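Local coordinates for protein D-aminoacid aminotransferase-like PLP-dependent enzyme (Haemophilus somnus, PDB 3CEB) that probably works as a pyridoxal-phosphate-dependent enzyme of the class IV aminotransferase family, putatively a 4-amino-4-deoxychorismate lyase, at residues A[21-24]-A[25-28]; A[110-113]-A[114-117]. All blocks are in the same frame, centred on the assembly; numbering follows the deposited sequence.

How the contacts relate
Both contacts are local, between neighbouring turns of one continuous run of chain, and each meets a sulfate ion that probably came from the crystallisation liquor. Contact 1 is the start of helix 21-35; contact 2 spans the end part of helix 108-114 and the residues after it. They lie on opposite sides of the chain's centre, with centres 27 Å apart and no touch between them, and have no element in common. Each is only partly buried. Contact 1 buries polar side chains: His24 and Arg27 share Glu9 near the cofactor phosphate. Contact 2 instead buries leucines, Leu110 and Leu113, against a sheet, and leaves its polar chemistry, Asn112 with Lys115 and Asn111 with sulfate, to the outer side.

Contact 1 of 2, residues A[21-24]-A[25-28]; sequences ISYH and QQRY. With SO4 (sulfate ion), chain C.
The carbonyl oxygen of Ile21 takes two backbone N-H groups in this first turn of helix 21-35: Gln25 N at 2.9 Å from Ile21 O, with a fairly straight N-H...O angle of 163°, and a weak bond from His24 N. Gln26, Arg27 and Tyr28 continue the i to i+4 ladder. Tyr28 N reaches His24 O at 2.9 Å, whereas Gln26 N comes to Ser22 O from above the carbonyl plane. CG of Gln26 lies beside its own backbone N (chi1 -67°), and this lays the extended chain back along the turn, with CG 3.2 Å from Ser22 O. Its amide end passes the Tyr23 ring loosely, Gln26 OE1 standing 4.3 Å from Tyr23 CD2.

At the start of the helix Ser22 holds the sulfate with both main chain and side chain. Ser22 OG donates to sulfate O3 over 2.8 Å, and Ser22 N adds a weak bond to the same oxygen. The positive end of the helix dipole probably favours the anion here.

On a different side of the helix, His24 and Arg27 lie side by side and point the same way, their ring and guanidinium planes 66° apart. His24 ND1 stays 4.0 Å from Arg27 NH2. What joins them is Glu9, whose carboxylate accepts from His24 ND1 and forms a salt bridge with Arg27 NE, fixing both buried groups; Arg27 NH2 also makes a weak hydrogen bond to the cofactor phosphate of modified Lys103, so Arg27 borders the pyridoxal phosphate, while Glu9 ties His24 to Arg27. On another flank the Gln25 amide, its NE2 in plane with the edge of the Tyr28 ring, bonds to Phe44 and Leu46. The helix thus rests on strand 7-14 through Ile21 and His24, with helix 158-165 beside Tyr23, His24 and Arg27 and helix 46-51 beside Ile21 and Tyr28.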
loop_
_atom_site.group_PDB
_atom_site.type_symbol
_atom_site.label_atom_id
_atom_site.label_comp_id
_atom_site.label_asym_id
_atom_site.label_seq_id
_atom_site.Cartn_x
_atom_site.Cartn_y
_atom_site.Cartn_z
ATOM N N ILE A 21 3.199 -11.810 4.356
ATOM C CA ILE A 21 2.615 -11.708 5.682
ATOM C C ILE A 21 3.604 -11.096 6.670
ATOM O O ILE A 21 3.226 -10.232 7.443
ATOM C CB ILE A 21 1.987 -13.088 6.213
ATOM C CG1 ILE A 21 0.924 -12.769 7.242
ATOM C CG2 ILE A 21 3.056 -14.043 6.777
ATOM C CD1 ILE A 21 -0.127 -11.876 6.632
ATOM N N SER A 22 4.870 -11.465 6.648
ATOM C CA SER A 22 5.732 -10.893 7.673
ATOM C C SER A 22 5.943 -9.410 7.472
ATOM O O SER A 22 6.304 -8.700 8.409
ATOM C CB SER A 22 7.065 -11.592 7.742
ATOM O OG SER A 22 7.703 -11.434 6.542
ATOM N N TYR A 23 5.712 -8.949 6.248
ATOM C CA TYR A 23 5.920 -7.520 5.940
ATOM C C TYR A 23 4.781 -6.752 6.535
ATOM O O TYR A 23 4.941 -5.624 7.034
ATOM C CB TYR A 23 6.034 -7.253 4.441
ATOM C CG TYR A 23 7.349 -7.712 3.878
ATOM C CD1 TYR A 23 7.523 -9.008 3.393
ATOM C CD2 TYR A 23 8.435 -6.871 3.860
ATOM C CE1 TYR A 23 8.755 -9.423 2.867
ATOM C CE2 TYR A 23 9.647 -7.286 3.351
ATOM C CZ TYR A 23 9.802 -8.564 2.871
ATOM O OH TYR A 23 11.044 -8.943 2.376
ATOM N N HIS A 24 3.637 -7.407 6.543
ATOM C CA HIS A 24 2.461 -6.798 7.078
ATOM C C HIS A 24 2.590 -6.755 8.583
ATOM O O HIS A 24 2.262 -5.761 9.225
ATOM C CB HIS A 24 1.216 -7.558 6.639
ATOM C CG HIS A 24 0.814 -7.312 5.214
ATOM N ND1 HIS A 24 0.185 -6.154 4.808
ATOM C CD2 HIS A 24 0.900 -8.102 4.110
ATOM C CE1 HIS A 24 -0.069 -6.229 3.511
ATOM N NE2 HIS A 24 0.367 -7.393 3.059
ATOM N N GLN A 25 3.069 -7.842 9.163
ATOM C CA GLN A 25 3.233 -7.893 10.618
ATOM C C GLN A 25 4.199 -6.791 11.062
ATOM O O GLN A 25 3.961 -6.169 12.069
ATOM C CB GLN A 25 3.762 -9.266 11.078
ATOM C CG GLN A 25 3.900 -9.447 12.630
ATOM C CD GLN A 25 2.553 -9.597 13.304
ATOM O OE1 GLN A 25 1.622 -10.177 12.710
ATOM N NE2 GLN A 25 2.423 -9.061 14.548
ATOM N N GLN A 26 5.257 -6.529 10.283
ATOM C CA GLN A 26 6.270 -5.550 10.696
ATOM C C GLN A 26 5.687 -4.165 10.755
ATOM O O GLN A 26 5.930 -3.448 11.729
ATOM C CB GLN A 26 7.489 -5.434 9.776
ATOM C CG GLN A 26 8.370 -6.607 9.728
ATOM C CD GLN A 26 9.645 -6.327 8.875
ATOM O OE1 GLN A 26 9.914 -7.021 7.864
ATOM N NE2 GLN A 26 10.421 -5.296 9.283
ATOM N N ARG A 27 4.969 -3.801 9.688
ATOM C CA ARG A 27 4.370 -2.474 9.573
ATOM C C ARG A 27 3.325 -2.310 10.635
ATOM O O ARG A 27 3.207 -1.259 11.276
ATOM C CB ARG A 27 3.734 -2.229 8.197
ATOM C CG ARG A 27 3.180 -0.825 8.055
ATOM C CD ARG A 27 2.758 -0.449 6.689
ATOM N NE ARG A 27 1.691 -1.309 6.205
ATOM C CZ ARG A 27 1.223 -1.296 4.960
ATOM N NH1 ARG A 27 1.699 -0.438 4.063
ATOM N NH2 ARG A 27 0.262 -2.163 4.618
ATOM N N TYR A 28 2.568 -3.373 10.833
ATOM C CA TYR A 28 1.565 -3.364 11.884
ATOM C C TYR A 28 2.226 -3.002 13.227
ATOM O O TYR A 28 1.760 -2.112 13.931
ATOM C CB TYR A 28 0.803 -4.695 11.919
ATOM C CG TYR A 28 0.012 -5.000 13.163
ATOM C CD1 TYR A 28 -0.981 -4.160 13.595
ATOM C CD2 TYR A 28 0.232 -6.172 13.881
ATOM C CE1 TYR A 28 -1.699 -4.452 14.723
ATOM C CE2 TYR A 28 -0.485 -6.468 14.990
ATOM C CZ TYR A 28 -1.451 -5.604 15.424
ATOM O OH TYR A 28 -2.207 -5.877 16.545
HETATM S S SO4 C . 6.426 -13.772 4.203
HETATM O O1 SO4 C . 7.623 -14.580 4.495
HETATM O O2 SO4 C . 5.775 -14.232 2.952
HETATM O O3 SO4 C . 6.788 -12.349 4.111
HETATM O O4 SO4 C . 5.480 -13.940 5.312
#

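Contact 2 of 2, residues A[110-113]-A[114-117]; sequences LNNL and LKQK. With SO4 (sulfate ion), chain F.
Asn112 and Lys115 run alongside each other and point the same way, the lysine fully extended beyond CG, which brings Lys115 NZ to 3.4 Å from Asn112 OD1 in a weak hydrogen bond. The methylene next to the ammonium group is almost as near, with Lys115 CE 3.6 Å from Asn112 OD1. Leu113 and Gln116 form the second side-by-side pair: Leu113 CD2 meets the amide nitrogen, Gln116 NE2, at 3.7 Å. With CG of Gln116 beside its backbone N (chi1 -73°), the amide end is laid back along the leucine. The backbone turn itself sets Gln116 CB 3.2 Å from Leu113 O.

Helix 108-114 lies in the beta-alpha-beta crossover from strand 90-94 to its parallel neighbour 122-127. Leu113 fits onto Val93 and Ile123, and Leu110 onto Ile125, so the apolar side of the helix faces that sheet.

Along the backbone, Leu114 N bonds to Leu110 O at i+4, while Gln116 N takes Leu113 O at i+3, 2.8 Å away and from above the carbonyl plane. Away from these pairs, Asn111 ND2 donates to sulfate O2 at 3.1 Å, with a weaker bond to O4.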
loop_
_atom_site.group_PDB
_atom_site.type_symbol
_atom_site.label_atom_id
_atom_site.label_comp_id
_atom_site.label_asym_id
_atom_site.label_seq_id
_atom_site.Cartn_x
_atom_site.Cartn_y
_atom_site.Cartn_z
ATOM N N LEU A 110 -6.871 11.671 0.654
ATOM C CA LEU A 110 -6.542 10.835 -0.476
ATOM C C LEU A 110 -7.722 10.690 -1.415
ATOM O O LEU A 110 -7.563 10.745 -2.617
ATOM C CB LEU A 110 -6.130 9.448 -0.025
ATOM C CG LEU A 110 -4.768 9.360 0.646
ATOM C CD1 LEU A 110 -4.594 7.993 1.261
ATOM C CD2 LEU A 110 -3.690 9.700 -0.410
ATOM N N ASN A 111 -8.920 10.539 -0.888
ATOM C CA ASN A 111 -10.049 10.288 -1.765
ATOM C C ASN A 111 -10.412 11.535 -2.535
ATOM O O ASN A 111 -10.814 11.466 -3.714
ATOM C CB ASN A 111 -11.244 9.731 -0.988
ATOM C CG ASN A 111 -11.012 8.296 -0.540
ATOM O OD1 ASN A 111 -10.252 7.568 -1.162
ATOM N ND2 ASN A 111 -11.652 7.893 0.518
ATOM N N ASN A 112 -10.276 12.684 -1.871
ATOM C CA ASN A 112 -10.497 13.975 -2.525
ATOM C C ASN A 112 -9.452 14.289 -3.593
ATOM O O ASN A 112 -9.761 14.920 -4.578
ATOM C CB ASN A 112 -10.575 15.096 -1.514
ATOM C CG ASN A 112 -11.860 15.051 -0.740
ATOM O OD1 ASN A 112 -12.905 14.648 -1.287
ATOM N ND2 ASN A 112 -11.815 15.458 0.542
ATOM N N LEU A 113 -8.218 13.850 -3.388
ATOM C CA LEU A 113 -7.171 14.029 -4.379
ATOM C C LEU A 113 -7.498 13.161 -5.583
ATOM O O LEU A 113 -7.430 13.605 -6.700
ATOM C CB LEU A 113 -5.792 13.677 -3.818
ATOM C CG LEU A 113 -5.352 14.694 -2.751
ATOM C CD1 LEU A 113 -3.968 14.391 -2.216
ATOM C CD2 LEU A 113 -5.462 16.120 -3.311
ATOM N N LEU A 114 -7.918 11.931 -5.335
ATOM C CA LEU A 114 -8.262 10.996 -6.420
ATOM C C LEU A 114 -9.349 11.543 -7.325
ATOM O O LEU A 114 -9.361 11.216 -8.481
ATOM C CB LEU A 114 -8.743 9.660 -5.862
ATOM C CG LEU A 114 -8.983 8.509 -6.844
ATOM C CD1 LEU A 114 -7.720 8.149 -7.601
ATOM C CD2 LEU A 114 -9.521 7.306 -6.030
ATOM N N LYS A 115 -10.244 12.363 -6.792
ATOM C CA LYS A 115 -11.317 12.954 -7.605
ATOM C C LYS A 115 -10.753 13.827 -8.682
ATOM O O LYS A 115 -11.442 14.173 -9.599
ATOM C CB LYS A 115 -12.298 13.806 -6.785
ATOM C CG LYS A 115 -13.190 13.009 -5.900
ATOM C CD LYS A 115 -14.179 13.905 -5.171
ATOM C CE LYS A 115 -14.827 13.155 -3.984
ATOM N NZ LYS A 115 -15.671 14.137 -3.228
ATOM N N GLN A 116 -9.495 14.194 -8.564
ATOM C CA GLN A 116 -8.866 15.045 -9.579
ATOM C C GLN A 116 -8.269 14.248 -10.748
ATOM O O GLN A 116 -7.597 14.810 -11.603
ATOM C CB GLN A 116 -7.759 15.887 -8.947
ATOM C CG GLN A 116 -8.292 17.003 -8.084
ATOM C CD GLN A 116 -7.199 17.692 -7.293
ATOM O OE1 GLN A 116 -6.173 18.127 -7.845
ATOM N NE2 GLN A 116 -7.405 17.793 -5.990
ATOM N N LYS A 117 -8.511 12.947 -10.808
ATOM C CA LYS A 117 -7.819 12.121 -11.817
ATOM C C LYS A 117 -8.279 12.374 -13.248
ATOM O O LYS A 117 -7.569 12.079 -14.191
ATOM C CB LYS A 117 -7.967 10.632 -11.502
ATOM C CG LYS A 117 -9.348 10.052 -11.745
ATOM C CD LYS A 117 -9.358 8.623 -11.235
ATOM C CE LYS A 117 -10.746 8.139 -10.805
ATOM N NZ LYS A 117 -11.702 7.983 -11.925
HETATM S S SO4 F . -12.202 4.372 1.957
HETATM O O1 SO4 F . -11.448 3.280 2.611
HETATM O O2 SO4 F . -11.276 4.878 0.888
HETATM O O3 SO4 F . -13.485 3.875 1.473
HETATM O O4 SO4 F . -12.592 5.487 2.823
#